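Local structure of transcriptional regulator, MarR family (2QWW) at residues A27-A30 with D31-A34. The protein probably binds DNA as a dimeric transcriptional regulator of the MarR family, acting as a repressor. Residues are numbered along the deposited sequence; the frame is centred on the assembly and turned at random.
Sequences AGYA and DQNA
Gln32 lays its amide beside the ring of Tyr29, one turn back along the same helix: NE2 of Gln32 is 3.3 Å from CD1 of Tyr29 and somewhat farther from CE1, so the amide nitrogen comes in obliquely on the CD1-CE1 side of the ring. The two side chains run alongside each other in the same direction, with ring and amide planes 34° apart, an oblique meeting and not a flat stack. Gln32 has CG anti to its own carbonyl carbon (chi1 -68°), and its chain then stays extended beyond CG, which carries the amide out to the level of the ring. Helix 118-128 meets the same pair, Met120 and Ala123 touching Tyr29 and Phe119 touching Gln32.

Beneath the side chains the backbone repeats one i to i+4 pattern. Asp31 N donates to Ala27 O at 3.0 Å, and Gln32 N to Gly28 O and Ala34 N to Ala30 O follow suit. Asn33 N donates to Tyr29 O at 3.0 Å, and that oxygen also accepts a hydrogen bond from Asn117 ND2. Ala30 O likewise has a second donor, a water 2.7 Å away that makes a weak link to Asn33 ND2. The firmer partner of this amide is Arg113 O; with CG of Asn33 anti to its backbone N (chi1 -168°), the group is directed to the C-terminal end of helix 105-115.

On another side of the helix, Asp31 and Ala34 touch Ile41, and Ala34 also Leu44, of helix 41-52. The regular i to i+4 bonding, with side chains meeting a turn apart, is that of an alpha-helix, here the long N-terminal helix 8-37 of a MarR-type winged helix-turn-helix protein.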
ATOM      1  N   ALA A  27       7.453  -2.874   1.770  1.00 41.77           N
ATOM      2  CA  ALA A  27       6.827  -2.208   2.907  1.00 43.15           C
ATOM      3  C   ALA A  27       7.718  -2.254   4.161  1.00 42.94           C
ATOM      4  O   ALA A  27       7.816  -1.271   4.894  1.00 43.95           O
ATOM      5  CB  ALA A  27       5.459  -2.820   3.187  1.00 43.06           C
ATOM      6  N   GLY A  28       8.367  -3.386   4.392  1.00 43.04           N
ATOM      7  CA  GLY A  28       9.272  -3.544   5.534  1.00 42.83           C
ATOM      8  C   GLY A  28      10.446  -2.586   5.463  1.00 42.85           C
ATOM      9  O   GLY A  28      10.854  -2.040   6.489  1.00 43.39           O
ATOM     10  N   TYR A  29      10.998  -2.395   4.264  1.00 40.14           N
ATOM     11  CA  TYR A  29      12.091  -1.443   4.054  1.00 40.52           C
ATOM     12  C   TYR A  29      11.615  -0.009   4.176  1.00 39.91           C
ATOM     13  O   TYR A  29      12.408   0.871   4.497  1.00 38.80           O
ATOM     14  CB  TYR A  29      12.762  -1.612   2.684  1.00 39.29           C
ATOM     15  CG  TYR A  29      13.649  -2.820   2.579  1.00 41.24           C
ATOM     16  CD1 TYR A  29      14.849  -2.876   3.282  1.00 40.09           C
ATOM     17  CD2 TYR A  29      13.307  -3.902   1.774  1.00 40.09           C
ATOM     18  CE1 TYR A  29      15.668  -3.972   3.206  1.00 39.70           C
ATOM     19  CE2 TYR A  29      14.135  -5.014   1.688  1.00 41.33           C
ATOM     20  CZ  TYR A  29      15.317  -5.035   2.403  1.00 40.37           C
ATOM     21  OH  TYR A  29      16.163  -6.121   2.348  1.00 41.64           O
ATOM     22  N   ALA A  30      10.350   0.227   3.828  1.00 40.52           N
ATOM     23  CA  ALA A  30       9.714   1.541   3.975  1.00 40.51           C
ATOM     24  C   ALA A  30       9.603   1.875   5.471  1.00 40.51           C
ATOM     25  O   ALA A  30       9.790   3.015   5.864  1.00 42.22           O
ATOM     26  CB  ALA A  30       8.330   1.537   3.314  1.00 41.21           C
ATOM     27  N   ASP A  31       9.318   0.867   6.299  1.00 41.47           N
ATOM     28  CA  ASP A  31       9.275   1.022   7.759  1.00 42.22           C
ATOM     29  C   ASP A  31      10.645   1.332   8.334  1.00 41.52           C
ATOM     30  O   ASP A  31      10.748   2.148   9.240  1.00 41.74           O
ATOM     31  CB  ASP A  31       8.779  -0.245   8.462  1.00 43.76           C
ATOM     32  CG  ASP A  31       7.332  -0.562   8.169  1.00 47.89           C
ATOM     33  OD1 ASP A  31       6.592   0.325   7.697  1.00 58.86           O
ATOM     34  OD2 ASP A  31       6.936  -1.719   8.425  1.00 59.51           O
ATOM     35  N   GLN A  32      11.684   0.643   7.858  1.00 40.74           N
ATOM     36  CA  GLN A  32      13.046   0.926   8.307  1.00 40.86           C
ATOM     37  C   GLN A  32      13.429   2.340   7.953  1.00 38.18           C
ATOM     38  O   GLN A  32      14.132   2.999   8.695  1.00 39.74           O
ATOM     39  CB  GLN A  32      14.097   0.078   7.599  1.00 40.47           C
ATOM     40  CG  GLN A  32      14.123  -1.386   7.864  1.00 45.48           C
ATOM     41  CD  GLN A  32      15.378  -2.024   7.262  1.00 46.19           C
ATOM     42  OE1 GLN A  32      16.502  -1.550   7.482  1.00 54.86           O
ATOM     43  NE2 GLN A  32      15.193  -3.112   6.522  1.00 54.29           N
ATOM     44  N   ASN A  33      13.040   2.764   6.761  1.00 35.65           N
ATOM     45  CA  ASN A  33      13.385   4.082   6.293  1.00 35.52           C
ATOM     46  C   ASN A  33      12.673   5.135   7.136  1.00 36.22           C
ATOM     47  O   ASN A  33      13.277   6.091   7.565  1.00 35.15           O
ATOM     48  CB  ASN A  33      12.993   4.215   4.826  1.00 34.37           C
ATOM     49  CG  ASN A  33      13.572   5.437   4.176  1.00 34.52           C
ATOM     50  OD1 ASN A  33      14.678   5.852   4.493  1.00 37.97           O
ATOM     51  ND2 ASN A  33      12.847   6.005   3.242  1.00 33.01           N
ATOM     52  N   ALA A  34      11.382   4.939   7.379  1.00 38.18           N
ATOM     53  CA  ALA A  34      10.609   5.877   8.197  1.00 38.54           C
ATOM     54  C   ALA A  34      11.278   6.043   9.570  1.00 37.86           C
ATOM     55  O   ALA A  34      11.518   7.162   9.996  1.00 38.59           O
ATOM     56  CB  ALA A  34       9.155   5.413   8.329  1.00 37.75           C
TER
HETATM   57  O   HOH W   1       9.687   5.264   4.336  1.00 36.97           O